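Local coordinates for hydroxylase (PDB 2OR0), which probably acts as a flavin-dependent oxygenase of the acyl-CoA dehydrogenase fold, inserting one atom of molecular oxygen into a substrate with the help of reduced flavin, at residues G23-R28 with S60-L65; V185-T190 with A217-Y222; I194-W199 with G208-I213; F246-S251 with R318-V323; R339-A344 with H383-P388. One frame throughout, in Å; residues are numbered along the deposited sequence.

Interaction 1 of 5, residues G23-R28 with S60-L65; sequences GRVLDR and SGAIRL
Val25 and Arg28, one turn apart on the first modelled helix, reach the Schellman motif that ends helix 51-60, where Gly61 leaves helical geometry with positive phi. This packing joins elements of the N-terminal helical part of an acyl-CoA dehydrogenase-like fold. Val25 points its CB at the turn and straddles it with both methyls. CG1, placed opposite the backbone N (chi1 172°), lies 3.7 Å from Ala62 CA, while CG2 turns to Leu65 and meets its CD2 at 3.8 Å, the two side chains slanting across one another. Arg28 bends at chi3 (-122°) and lays its guanidinium flat against the helix end, with Ser60 O beneath one face, 2.9 Å from the plane and offset toward the rim. Although Arg28 NH1 lies 3.0 Å from Ser60 O, the angle is too poor for a hydrogen bond; Arg28 NH2 is instead bonded to Tyr74 OH. The positive group over the carbonyl that closes helix 51-60 is likely to be electrostatically favourable. Thr84 of helix 78-91 also touches Val25 and Leu65. Ser60 OG bonds to Leu57 O and forms an ST turn, accepting from Ala62 N at 3.0 Å.

Interaction 2 of 5, residues V185-T190 with A217-Y222; sequences VILPRT and AFVPGY
Val219 faces strand 182-188 from strand 217-220, and its branched side chain meets three successive residues there. From CB the side chain forks. CG1, set opposite the backbone N (chi1 -179°), reaches Ile186 O at 3.8 Å and then Val185 CB at 4.2 Å. CG2 takes the other direction, toward Leu187, with Leu187 CD1 at 3.7 Å and Leu187 CG at 3.9 Å; the two side chains cross nearly perpendicularly. Leu187 in turn spreads its second methyl the other way, CD2 lying 4.0 Å from Ala217 CB, so this leucine spans both residues of strand 217-220 that point toward it. The strands belong to the beta domain of an acyl-CoA dehydrogenase-like fold but are not paired here: their short axes pass 7.6 Å apart at 124°, a spacing that side chains bridge. Both reach the same mixed sheet, in which strand 182-188 pairs with strand 163-170 and strand 217-220 with strand 145-155. An alanine in place of Val219 would remove both methyls, which would probably open a gap beside Leu187 CD1 and leave that leucine more able to turn. Leu148 of strand 145-155 touches Val185 and Leu187, and Tyr192 also packs on Leu187. Beyond Ile186, Val116 and Ile120 bring helix 114-121 against the strand.

Interaction 3 of 5, residues I194-W199 with G208-I213; sequences IVEDTW and GSKDLI
Val195 N donates to Asp211 O at 2.8 Å, a backbone hydrogen bond between two antiparallel neighbouring strands, 193-195 and 210-214, in the beta domain of an acyl-CoA dehydrogenase-like fold. A second, nearly straight bond uses a side chain: Asp211 N donates to Thr198 OG1 at 3.0 Å (168°). The same hydroxyl donates in turn to Val195 O at 2.7 Å, within its own segment, holding the turn of 194-199 against strand 210-214. A water donates to both Thr198 O and Asp211 OD1. Among the charges, the extended Lys210 brings NZ to the syn lone pair of Glu196 OE1 at 3.0 Å, a salt bridge; Asp159 is its second acidic partner, while Asp211 OD2 pairs with Arg151. Apolar contacts are made by Ile194 CG1 beside Leu212 CD2, pointing the same way, and by Val195 CG2 against Ile213 CD1. The aromatic contact is a CH-pi one: Ser209, centre of an inverse gamma turn, sets CB over the six-membered ring of Trp199, 3.5 Å from its centroid and 5° off the normal. Exchanging Trp199 for an alanine would probably leave Ser209 CB without its ring face and Leu204 O without the indole NE1 donor. Strand 210-214 lies between strands 193-195 and 145-155, with Phe154 of the latter meeting the Trp199 ring and Leu212 reaching Ala164 and Leu166 of strand 163-170.

Interaction 4 of 5, residues F246-S251 with R318-V323; sequences FNMPYS and RFYDKV
Phe319 on helix 292-324 directs its side chain at Met248, a selenomethionine, and Pro249. Its CB lies 3.7 Å from Met248 CE, the two side chains meeting at about a right angle. Further out, Phe319 CD2 sits 3.8 Å from Pro249 CG, with the ring placed obliquely to the proline. At Tyr320 the selenium takes over: Met248 SE is 3.5 Å from Tyr320 N and 4.0 Å from Tyr320 CB, brought there by bends at chi2 (-77°) and chi3 (-69°) that curl the chain along the helix. Beyond the tyrosine CB, the ring meets His77. One turn after Phe319, Val323 points toward Asn247 and splits its methyls. CG1 lies 3.7 Å from Asn247 CB, while CG2 lies 3.9 Å from Asn247 O; Asn247 ND2 itself is held by Glu243 O and Arg241 O. Ile329 also touches Pro249 and Val323. Pro249 is the N-cap residue of helix 250-277, and the contact packs the approach to that helix on helix 292-324 in the C-terminal helical bundle of an acyl-CoA dehydrogenase-like fold.

Interaction 5 of 5, residues R339-A344 with H383-P388; sequences RTQIAA and HAVHVP
Val385 O is gripped by two side chains of helix 331-356: Gln341 NE2 donates to it at 3.3 Å, and Arg338 NH1 also bonds to it. The glutamine bond is nearly straight at the hydrogen (168°) and the acceptor lies in the amide plane, yet the nitrogen stands above the carbonyl plane and uses no lone pair there. Gln341 CG lies opposite the backbone N (chi1 168°), and a bend at chi2 then carries the amide to the loop. Arg338 also bonds Gln341 OE1, fixing which end of the amide faces Val385, and Thr259 OG1 shares a further bond with Gln341 NE2. The amide approaches His386 obliquely, NE2 lying 3.7 Å from His386 CD2 with the planes 47° apart. His386 is itself anchored at both ring nitrogens, by Gly380 O and Thr259 OG1. Ile342 packs alongside: CG1 is 3.4 Å from Val385 O, CD1 3.5 Å from Val387 O, and CG2 3.7 Å from Pro388 CB. Upstream, Val385 N bonds in the ring plane of His383 to ND1. The loop between helices 370-381 and 389-399 is thus fastened to helix 331-356 within the acyl-CoA dehydrogenase C-terminal domain.

In the fold
Interactions 2 and 3 share the beta domain and touch directly, Arg189 CZ meeting Ile194 CD1 at 3.5 Å; strands 182-188 and 193-195 are consecutive, as are 210-214 and 217-220. Interactions 4 and 5 use the consecutive helices 292-324 and 331-356, with centres about 18 Å apart and nearest atoms about 5 Å. Interaction 1, among the N-terminal helices, comes within about 7 Å of interaction 4 at nearest atoms and lies across the chain's centre from interaction 5. From the helical part to the sheet, interactions 5 and 3 approach to about 8 Å at nearest atoms. An acetate, probably from the crystallisation liquor, lies about 3 Å from the side chain of Pro388 in interaction 5.

Interaction 1 of 5, residues G23-R28 with S60-L65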
# COMPACT_ATOMS: atom_id res chain seq x y z
N GLY A 23 17.95 6.68 -5.43
CA GLY A 23 17.41 7.87 -4.71
C GLY A 23 17.87 7.89 -3.27
O GLY A 23 18.31 6.87 -2.72
N ARG A 24 17.77 9.06 -2.64
CA ARG A 24 18.35 9.26 -1.32
C ARG A 24 17.57 8.51 -0.22
O ARG A 24 18.19 7.92 0.67
CB ARG A 24 18.49 10.76 -1.01
CG ARG A 24 19.74 11.13 -0.20
CD ARG A 24 19.48 11.06 1.31
NE ARG A 24 20.67 11.16 2.18
CZ ARG A 24 21.10 12.27 2.78
NH1 ARG A 24 20.47 13.43 2.62
NH2 ARG A 24 22.18 12.22 3.56
N VAL A 25 16.23 8.51 -0.27
CA VAL A 25 15.46 7.81 0.78
C VAL A 25 15.87 6.33 0.91
O VAL A 25 16.14 5.87 2.02
CB VAL A 25 13.91 7.98 0.64
CG1 VAL A 25 13.18 7.06 1.63
CG2 VAL A 25 13.52 9.42 0.90
N LEU A 26 15.95 5.61 -0.21
CA LEU A 26 16.42 4.21 -0.18
C LEU A 26 17.85 4.04 0.37
O LEU A 26 18.13 3.06 1.06
CB LEU A 26 16.28 3.55 -1.56
CG LEU A 26 16.30 2.02 -1.67
CD1 LEU A 26 15.51 1.29 -0.56
CD2 LEU A 26 15.78 1.61 -3.03
N ASP A 27 18.74 5.00 0.11
CA ASP A 27 20.10 4.98 0.68
C ASP A 27 20.05 5.14 2.19
O ASP A 27 20.82 4.49 2.90
CB ASP A 27 20.98 6.10 0.11
CG ASP A 27 21.22 5.97 -1.38
OD1 ASP A 27 21.45 4.83 -1.87
OD2 ASP A 27 21.20 7.02 -2.06
N ARG A 28 19.17 6.02 2.67
CA ARG A 28 18.97 6.20 4.12
C ARG A 28 18.41 4.94 4.82
O ARG A 28 18.80 4.61 5.93
CB ARG A 28 18.07 7.39 4.41
CG ARG A 28 18.58 8.71 3.91
CD ARG A 28 17.78 9.82 4.53
NE ARG A 28 17.16 10.65 3.50
CZ ARG A 28 16.19 11.53 3.74
NH1 ARG A 28 15.72 11.70 4.98
NH2 ARG A 28 15.69 12.23 2.74
N SER A 60 13.69 8.59 7.93
CA SER A 60 14.27 8.27 6.62
C SER A 60 13.67 9.12 5.52
O SER A 60 14.21 9.19 4.41
CB SER A 60 14.03 6.80 6.28
OG SER A 60 12.69 6.62 5.77
N GLY A 61 12.53 9.76 5.82
CA GLY A 61 11.77 10.50 4.82
C GLY A 61 10.88 9.63 3.93
O GLY A 61 10.31 10.13 2.97
N ALA A 62 10.76 8.34 4.22
CA ALA A 62 9.94 7.45 3.37
C ALA A 62 8.49 7.89 3.12
O ALA A 62 7.97 7.72 2.02
CB ALA A 62 9.96 6.02 3.90
N ILE A 63 7.83 8.44 4.14
CA ILE A 63 6.43 8.86 3.98
C ILE A 63 6.31 10.17 3.18
O ILE A 63 5.26 10.46 2.62
CB ILE A 63 5.72 8.95 5.36
CG1 ILE A 63 5.94 7.64 6.15
CG2 ILE A 63 4.24 9.34 5.22
CD1 ILE A 63 5.44 6.37 5.48
N ARG A 64 7.41 10.93 3.10
CA ARG A 64 7.43 12.16 2.31
C ARG A 64 7.75 11.97 0.82
O ARG A 64 7.78 12.96 0.04
CB ARG A 64 8.40 13.14 2.96
CG ARG A 64 7.79 13.77 4.22
CD ARG A 64 8.67 14.85 4.79
NE ARG A 64 9.99 14.32 5.12
CZ ARG A 64 10.88 14.96 5.86
NH1 ARG A 64 10.57 16.17 6.38
NH2 ARG A 64 12.07 14.40 6.10
N LEU A 65 7.95 10.72 0.41
CA LEU A 65 8.24 10.37 -0.98
C LEU A 65 7.32 11.04 -2.00
O LEU A 65 7.79 11.59 -3.00
CB LEU A 65 8.24 8.85 -1.19
CG LEU A 65 9.47 8.07 -0.66
CD1 LEU A 65 9.18 6.57 -0.63
CD2 LEU A 65 10.71 8.38 -1.49

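Interaction 2 of 5, residues V185-T190 with A217-Y222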
# COMPACT_ATOMS: atom_id res chain seq x y z
N VAL A 185 -12.87 11.56 3.42
CA VAL A 185 -12.99 12.59 4.47
C VAL A 185 -11.76 12.57 5.36
O VAL A 185 -11.18 11.50 5.61
CB VAL A 185 -14.30 12.39 5.33
CG1 VAL A 185 -15.54 12.50 4.46
CG2 VAL A 185 -14.30 11.04 6.08
N ILE A 186 -11.33 13.73 5.83
CA ILE A 186 -10.16 13.82 6.71
C ILE A 186 -10.60 14.20 8.13
O ILE A 186 -11.37 15.15 8.31
CB ILE A 186 -9.11 14.83 6.17
CG1 ILE A 186 -8.53 14.34 4.83
CG2 ILE A 186 -7.97 15.04 7.15
CD1 ILE A 186 -8.94 15.23 3.66
N LEU A 187 -10.12 13.44 9.13
CA LEU A 187 -10.47 13.66 10.55
C LEU A 187 -9.22 13.67 11.39
O LEU A 187 -8.33 12.86 11.16
CB LEU A 187 -11.38 12.56 11.10
CG LEU A 187 -12.86 12.53 10.74
CD1 LEU A 187 -13.06 12.10 9.32
CD2 LEU A 187 -13.59 11.59 11.68
N PRO A 188 -9.13 14.60 12.36
CA PRO A 188 -8.04 14.54 13.32
C PRO A 188 -8.29 13.39 14.31
O PRO A 188 -9.44 12.99 14.48
CB PRO A 188 -8.14 15.89 14.04
CG PRO A 188 -9.57 16.31 13.88
CD PRO A 188 -10.02 15.75 12.58
N ARG A 189 -7.22 12.88 14.93
CA ARG A 189 -7.30 11.71 15.81
C ARG A 189 -8.21 11.96 17.01
O ARG A 189 -8.81 11.04 17.58
CB ARG A 189 -5.91 11.29 16.30
CG ARG A 189 -5.92 10.07 17.20
CD ARG A 189 -4.78 9.14 16.90
NE ARG A 189 -4.40 8.41 18.10
CZ ARG A 189 -3.26 7.73 18.24
NH1 ARG A 189 -2.39 7.67 17.23
NH2 ARG A 189 -3.00 7.11 19.38
N THR A 190 -8.29 13.23 17.38
CA THR A 190 -9.20 13.69 18.41
C THR A 190 -10.68 13.36 18.11
O THR A 190 -11.50 13.23 19.04
CB THR A 190 -8.99 15.22 18.62
OG1 THR A 190 -9.31 15.54 19.97
CG2 THR A 190 -9.82 16.04 17.65
N ALA A 217 -18.82 12.74 14.24
CA ALA A 217 -17.84 13.80 14.12
C ALA A 217 -18.22 14.71 12.98
O ALA A 217 -18.52 14.25 11.87
CB ALA A 217 -16.47 13.21 13.88
N PHE A 218 -18.20 16.01 13.25
CA PHE A 218 -18.44 16.99 12.20
C PHE A 218 -17.19 17.11 11.32
O PHE A 218 -16.09 17.28 11.84
CB PHE A 218 -18.79 18.37 12.78
CG PHE A 218 -18.82 19.47 11.74
CD1 PHE A 218 -19.84 19.51 10.80
CD2 PHE A 218 -17.81 20.44 11.70
CE1 PHE A 218 -19.88 20.53 9.83
CE2 PHE A 218 -17.85 21.45 10.73
CZ PHE A 218 -18.86 21.48 9.80
N VAL A 219 -17.40 17.01 10.01
CA VAL A 219 -16.32 17.16 9.03
C VAL A 219 -16.67 18.31 8.07
O VAL A 219 -17.63 18.21 7.29
CB VAL A 219 -16.05 15.84 8.24
CG1 VAL A 219 -14.89 16.03 7.24
CG2 VAL A 219 -15.74 14.66 9.19
N PRO A 220 -15.92 19.42 8.14
CA PRO A 220 -16.11 20.56 7.22
C PRO A 220 -15.95 20.18 5.75
O PRO A 220 -15.21 19.23 5.43
CB PRO A 220 -15.01 21.56 7.64
CG PRO A 220 -14.09 20.81 8.57
CD PRO A 220 -14.84 19.65 9.13
N GLY A 221 -16.65 20.90 4.85
CA GLY A 221 -16.59 20.65 3.40
C GLY A 221 -15.16 20.61 2.84
O GLY A 221 -14.83 19.75 2.01
N TYR A 222 -14.31 21.52 3.32
CA TYR A 222 -12.94 21.64 2.81
C TYR A 222 -12.02 20.45 3.20
O TYR A 222 -10.90 20.33 2.68
CB TYR A 222 -12.31 22.99 3.22
CG TYR A 222 -11.83 23.08 4.66
CD1 TYR A 222 -10.58 22.62 5.02
CD2 TYR A 222 -12.63 23.66 5.65
CE1 TYR A 222 -10.14 22.69 6.34
CE2 TYR A 222 -12.21 23.75 6.96
CZ TYR A 222 -10.96 23.27 7.30
OH TYR A 222 -10.54 23.34 8.60

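Interaction 3 of 5, residues I194-W199 with G208-I213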
# COMPACT_ATOMS: atom_id res chain seq x y z
N ILE A 194 -9.59 4.51 18.20
CA ILE A 194 -8.85 3.33 17.76
C ILE A 194 -9.32 2.18 18.65
O ILE A 194 -9.19 2.25 19.88
CB ILE A 194 -7.31 3.54 17.91
CG1 ILE A 194 -6.80 4.65 16.97
CG2 ILE A 194 -6.54 2.24 17.63
CD1 ILE A 194 -5.33 5.10 17.22
N VAL A 195 -9.89 1.14 18.06
CA VAL A 195 -10.39 -0.00 18.85
C VAL A 195 -9.27 -1.02 19.12
O VAL A 195 -8.73 -1.61 18.18
CB VAL A 195 -11.62 -0.65 18.20
CG1 VAL A 195 -12.30 -1.66 19.14
CG2 VAL A 195 -12.61 0.42 17.80
N GLU A 196 -8.91 -1.21 20.39
CA GLU A 196 -7.87 -2.18 20.78
C GLU A 196 -8.32 -3.62 20.55
O GLU A 196 -9.51 -3.92 20.50
CB GLU A 196 -7.44 -1.99 22.25
CG GLU A 196 -6.57 -0.75 22.54
CD GLU A 196 -5.36 -0.60 21.57
OE1 GLU A 196 -4.58 -1.58 21.41
OE2 GLU A 196 -5.21 0.49 20.98
N ASP A 197 -7.34 -4.52 20.39
CA ASP A 197 -7.59 -5.96 20.20
C ASP A 197 -8.42 -6.32 18.96
O ASP A 197 -9.17 -7.30 18.94
CB ASP A 197 -8.17 -6.58 21.49
CG ASP A 197 -7.33 -6.24 22.71
OD1 ASP A 197 -6.12 -6.56 22.70
OD2 ASP A 197 -7.85 -5.62 23.67
N THR A 198 -8.29 -5.53 17.91
CA THR A 198 -9.02 -5.78 16.68
C THR A 198 -8.04 -6.17 15.53
O THR A 198 -8.42 -6.25 14.37
CB THR A 198 -9.82 -4.54 16.28
OG1 THR A 198 -8.93 -3.40 16.22
CG2 THR A 198 -10.98 -4.28 17.30
N TRP A 199 -6.79 -6.42 15.88
CA TRP A 199 -5.82 -6.84 14.86
C TRP A 199 -5.06 -8.10 15.34
O TRP A 199 -3.85 -8.08 15.50
CB TRP A 199 -4.87 -5.66 14.53
CG TRP A 199 -3.97 -5.89 13.31
CD1 TRP A 199 -2.60 -5.94 13.31
CD2 TRP A 199 -4.39 -6.15 11.96
NE1 TRP A 199 -2.13 -6.17 12.03
CE2 TRP A 199 -3.20 -6.31 11.18
CE3 TRP A 199 -5.64 -6.27 11.33
CZ2 TRP A 199 -3.24 -6.58 9.81
CZ3 TRP A 199 -5.68 -6.53 9.97
CH2 TRP A 199 -4.48 -6.68 9.21
N GLY A 208 -0.31 -3.18 12.86
CA GLY A 208 -1.28 -2.69 13.82
C GLY A 208 -2.45 -2.07 13.12
O GLY A 208 -2.82 -0.95 13.44
N SER A 209 -3.04 -2.81 12.18
CA SER A 209 -4.13 -2.31 11.36
C SER A 209 -5.50 -2.45 12.05
O SER A 209 -6.41 -3.14 11.57
CB SER A 209 -4.12 -2.98 9.98
OG SER A 209 -2.86 -2.82 9.35
N LYS A 210 -5.63 -1.74 13.16
CA LYS A 210 -6.82 -1.78 14.04
C LYS A 210 -8.06 -1.14 13.42
O LYS A 210 -7.96 -0.42 12.42
CB LYS A 210 -6.47 -1.13 15.38
CG LYS A 210 -5.48 -1.95 16.23
CD LYS A 210 -4.86 -1.07 17.31
CE LYS A 210 -3.67 -1.73 17.98
NZ LYS A 210 -3.06 -0.74 18.93
N ASP A 211 -9.23 -1.46 14.00
CA ASP A 211 -10.48 -0.80 13.67
C ASP A 211 -10.50 0.63 14.22
O ASP A 211 -9.90 0.91 15.27
CB ASP A 211 -11.67 -1.56 14.29
CG ASP A 211 -11.98 -2.90 13.58
OD1 ASP A 211 -11.15 -3.42 12.77
OD2 ASP A 211 -13.07 -3.44 13.86
N LEU A 212 -11.21 1.50 13.52
CA LEU A 212 -11.51 2.85 13.99
C LEU A 212 -13.03 3.02 14.07
O LEU A 212 -13.74 2.56 13.19
CB LEU A 212 -10.98 3.91 13.01
CG LEU A 212 -9.51 4.03 12.58
CD1 LEU A 212 -9.28 5.33 11.82
CD2 LEU A 212 -8.53 3.93 13.75
N ILE A 213 -13.49 3.71 15.11
CA ILE A 213 -14.92 4.05 15.27
C ILE A 213 -15.13 5.56 15.35
O ILE A 213 -14.39 6.26 16.04
CB ILE A 213 -15.53 3.40 16.55
CG1 ILE A 213 -15.79 1.91 16.31
CG2 ILE A 213 -16.92 4.03 16.88
CD1 ILE A 213 -16.31 1.17 17.56
O HOH W 1 -10.84 -6.22 13.48

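Interaction 4 of 5, residues F246-S251 with R318-V323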
# COMPACT_ATOMS: atom_id res chain seq x y z
N PHE A 246 1.30 14.35 -9.62
CA PHE A 246 -0.01 14.57 -9.02
C PHE A 246 -1.14 14.46 -9.99
O PHE A 246 -2.30 14.56 -9.60
CB PHE A 246 -0.04 15.89 -8.24
CG PHE A 246 0.93 15.92 -7.13
CD1 PHE A 246 0.94 14.89 -6.19
CD2 PHE A 246 1.86 16.94 -7.02
CE1 PHE A 246 1.85 14.90 -5.15
CE2 PHE A 246 2.77 16.95 -5.98
CZ PHE A 246 2.76 15.92 -5.04
N ASN A 247 -0.82 14.22 -11.25
CA ASN A 247 -1.87 13.97 -12.21
C ASN A 247 -1.98 12.51 -12.64
O ASN A 247 -2.69 12.20 -13.59
CB ASN A 247 -1.76 14.90 -13.41
CG ASN A 247 -2.01 16.35 -13.03
OD1 ASN A 247 -3.15 16.81 -13.09
ND2 ASN A 247 -0.95 17.05 -12.63
N MSE A 248 -1.27 11.64 -11.94
CA MSE A 248 -1.35 10.17 -12.19
C MSE A 248 -2.75 9.60 -11.84
O MSE A 248 -3.45 10.16 -11.00
CB MSE A 248 -0.27 9.45 -11.37
CG MSE A 248 1.16 9.72 -11.86
SE MSE A 248 1.57 8.69 -13.45
CE MSE A 248 1.59 6.86 -12.64
N PRO A 249 -3.18 8.51 -12.52
CA PRO A 249 -4.47 7.93 -12.11
C PRO A 249 -4.43 7.40 -10.68
O PRO A 249 -3.45 6.76 -10.28
CB PRO A 249 -4.66 6.77 -13.10
CG PRO A 249 -3.76 7.13 -14.30
CD PRO A 249 -2.58 7.76 -13.65
N TYR A 250 -5.52 7.64 -9.92
CA TYR A 250 -5.68 7.10 -8.56
C TYR A 250 -5.59 5.56 -8.55
O TYR A 250 -4.95 4.99 -7.69
CB TYR A 250 -7.02 7.57 -7.95
CG TYR A 250 -7.34 7.03 -6.55
CD1 TYR A 250 -6.94 7.71 -5.39
CD2 TYR A 250 -8.08 5.85 -6.40
CE1 TYR A 250 -7.24 7.20 -4.11
CE2 TYR A 250 -8.40 5.36 -5.13
CZ TYR A 250 -7.98 6.03 -4.00
OH TYR A 250 -8.33 5.50 -2.77
N SER A 251 -6.21 4.92 -9.54
CA SER A 251 -6.21 3.47 -9.64
C SER A 251 -4.84 2.87 -9.91
O SER A 251 -4.64 1.67 -9.72
CB SER A 251 -7.20 2.99 -10.69
OG SER A 251 -6.79 3.32 -12.01
N ARG A 318 5.13 4.21 -17.83
CA ARG A 318 4.41 4.53 -19.05
C ARG A 318 3.31 5.54 -18.82
O ARG A 318 3.13 6.46 -19.63
CB ARG A 318 3.85 3.26 -19.67
CG ARG A 318 3.03 3.45 -20.93
CD ARG A 318 2.90 2.10 -21.71
NE ARG A 318 2.82 0.98 -20.76
CZ ARG A 318 1.69 0.58 -20.17
NH1 ARG A 318 1.71 -0.42 -19.30
NH2 ARG A 318 0.53 1.17 -20.46
N PHE A 319 2.56 5.36 -17.72
CA PHE A 319 1.52 6.33 -17.35
C PHE A 319 2.19 7.69 -17.08
O PHE A 319 1.70 8.72 -17.53
CB PHE A 319 0.77 5.85 -16.09
CG PHE A 319 -0.31 4.80 -16.36
CD1 PHE A 319 -0.40 4.13 -17.59
CD2 PHE A 319 -1.23 4.46 -15.34
CE1 PHE A 319 -1.40 3.16 -17.82
CE2 PHE A 319 -2.22 3.49 -15.57
CZ PHE A 319 -2.31 2.84 -16.80
N TYR A 320 3.29 7.68 -16.35
CA TYR A 320 4.00 8.93 -16.08
C TYR A 320 4.42 9.63 -17.38
O TYR A 320 4.26 10.83 -17.49
CB TYR A 320 5.21 8.71 -15.19
CG TYR A 320 5.87 10.02 -14.74
CD1 TYR A 320 5.50 10.62 -13.54
CD2 TYR A 320 6.87 10.64 -15.52
CE1 TYR A 320 6.09 11.81 -13.12
CE2 TYR A 320 7.48 11.83 -15.10
CZ TYR A 320 7.08 12.41 -13.91
OH TYR A 320 7.66 13.58 -13.48
N ASP A 321 4.94 8.86 -18.35
CA ASP A 321 5.35 9.39 -19.66
C ASP A 321 4.21 10.06 -20.40
O ASP A 321 4.39 11.17 -20.90
CB ASP A 321 5.99 8.31 -20.54
CG ASP A 321 7.42 8.04 -20.16
OD1 ASP A 321 8.03 8.91 -19.48
OD2 ASP A 321 7.96 6.95 -20.52
N LYS A 322 3.06 9.38 -20.48
CA LYS A 322 1.86 10.00 -21.04
C LYS A 322 1.43 11.28 -20.31
O LYS A 322 1.12 12.28 -20.96
CB LYS A 322 0.71 8.99 -21.11
CG LYS A 322 0.94 7.94 -22.15
CD LYS A 322 -0.12 6.85 -22.17
CE LYS A 322 0.06 5.97 -23.43
NZ LYS A 322 1.43 5.34 -23.49
N VAL A 323 1.41 11.26 -18.97
CA VAL A 323 1.06 12.45 -18.20
C VAL A 323 2.07 13.61 -18.41
O VAL A 323 1.67 14.75 -18.61
CB VAL A 323 0.85 12.16 -16.69
CG1 VAL A 323 0.53 13.42 -15.95
CG2 VAL A 323 -0.27 11.14 -16.47

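Interaction 5 of 5, residues R339-A344 with H383-P388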
# COMPACT_ATOMS: atom_id res chain seq x y z
N ARG A 339 -5.26 -4.67 -13.97
CA ARG A 339 -5.12 -6.09 -14.23
C ARG A 339 -3.67 -6.56 -13.98
O ARG A 339 -3.43 -7.57 -13.30
CB ARG A 339 -5.52 -6.38 -15.67
CG ARG A 339 -5.33 -7.83 -16.05
CD ARG A 339 -5.92 -8.16 -17.40
NE ARG A 339 -5.14 -7.58 -18.49
CZ ARG A 339 -5.62 -7.35 -19.72
NH1 ARG A 339 -6.88 -7.64 -20.01
NH2 ARG A 339 -4.84 -6.85 -20.66
N THR A 340 -2.71 -5.82 -14.53
CA THR A 340 -1.29 -6.12 -14.35
C THR A 340 -0.87 -6.08 -12.90
O THR A 340 -0.15 -6.94 -12.43
CB THR A 340 -0.44 -5.14 -15.21
OG1 THR A 340 -0.56 -5.57 -16.56
CG2 THR A 340 1.04 -5.13 -14.82
N GLN A 341 -1.37 -5.09 -12.18
CA GLN A 341 -1.03 -4.88 -10.81
C GLN A 341 -1.58 -6.01 -9.92
O GLN A 341 -0.87 -6.54 -9.03
CB GLN A 341 -1.57 -3.50 -10.38
CG GLN A 341 -1.57 -3.21 -8.88
CD GLN A 341 -2.95 -3.49 -8.28
OE1 GLN A 341 -3.97 -3.03 -8.82
NE2 GLN A 341 -3.00 -4.24 -7.18
N ILE A 342 -2.83 -6.38 -10.15
CA ILE A 342 -3.45 -7.47 -9.41
C ILE A 342 -2.66 -8.77 -9.69
O ILE A 342 -2.27 -9.45 -8.76
CB ILE A 342 -4.91 -7.66 -9.84
CG1 ILE A 342 -5.79 -6.55 -9.30
CG2 ILE A 342 -5.44 -9.04 -9.37
CD1 ILE A 342 -7.10 -6.40 -10.08
N ALA A 343 -2.46 -9.10 -10.97
CA ALA A 343 -1.65 -10.28 -11.39
C ALA A 343 -0.26 -10.30 -10.78
O ALA A 343 0.26 -11.39 -10.44
CB ALA A 343 -1.54 -10.32 -12.91
N ALA A 344 0.36 -9.13 -10.64
CA ALA A 344 1.68 -9.04 -10.04
C ALA A 344 1.68 -9.51 -8.56
O ALA A 344 2.60 -10.22 -8.15
CB ALA A 344 2.24 -7.62 -10.12
N HIS A 383 -6.04 -7.97 0.74
CA HIS A 383 -6.53 -6.61 0.51
C HIS A 383 -7.46 -6.52 -0.69
O HIS A 383 -7.30 -7.24 -1.68
CB HIS A 383 -5.36 -5.62 0.38
CG HIS A 383 -5.76 -4.18 0.53
ND1 HIS A 383 -6.45 -3.49 -0.44
CD2 HIS A 383 -5.57 -3.31 1.55
CE1 HIS A 383 -6.66 -2.25 -0.03
NE2 HIS A 383 -6.12 -2.11 1.16
N ALA A 384 -8.41 -5.60 -0.62
CA ALA A 384 -9.42 -5.42 -1.68
C ALA A 384 -8.80 -5.11 -3.03
O ALA A 384 -9.37 -5.48 -4.06
CB ALA A 384 -10.44 -4.29 -1.27
N VAL A 385 -7.64 -4.45 -3.05
CA VAL A 385 -7.00 -4.12 -4.33
C VAL A 385 -6.40 -5.34 -5.03
O VAL A 385 -5.95 -5.23 -6.17
CB VAL A 385 -5.95 -2.96 -4.28
CG1 VAL A 385 -6.58 -1.68 -3.79
CG2 VAL A 385 -4.75 -3.34 -3.43
N HIS A 386 -6.42 -6.49 -4.36
CA HIS A 386 -6.00 -7.73 -5.00
C HIS A 386 -7.10 -8.66 -5.48
O HIS A 386 -6.78 -9.68 -6.07
CB HIS A 386 -4.98 -8.47 -4.12
CG HIS A 386 -3.78 -7.65 -3.81
ND1 HIS A 386 -3.28 -7.49 -2.53
CD2 HIS A 386 -3.01 -6.88 -4.61
CE1 HIS A 386 -2.23 -6.68 -2.57
NE2 HIS A 386 -2.06 -6.29 -3.82
N VAL A 387 -8.38 -8.32 -5.25
CA VAL A 387 -9.46 -9.15 -5.79
C VAL A 387 -9.33 -9.09 -7.31
O VAL A 387 -9.29 -8.00 -7.87
CB VAL A 387 -10.90 -8.70 -5.29
CG1 VAL A 387 -12.04 -9.47 -6.01
CG2 VAL A 387 -11.03 -8.87 -3.75
N PRO A 388 -9.19 -10.27 -7.98
CA PRO A 388 -8.92 -10.32 -9.41
C PRO A 388 -10.10 -10.41 -10.40
O PRO A 388 -9.97 -9.91 -11.51
CB PRO A 388 -8.05 -11.59 -9.53
CG PRO A 388 -8.69 -12.53 -8.51
CD PRO A 388 -9.13 -11.63 -7.37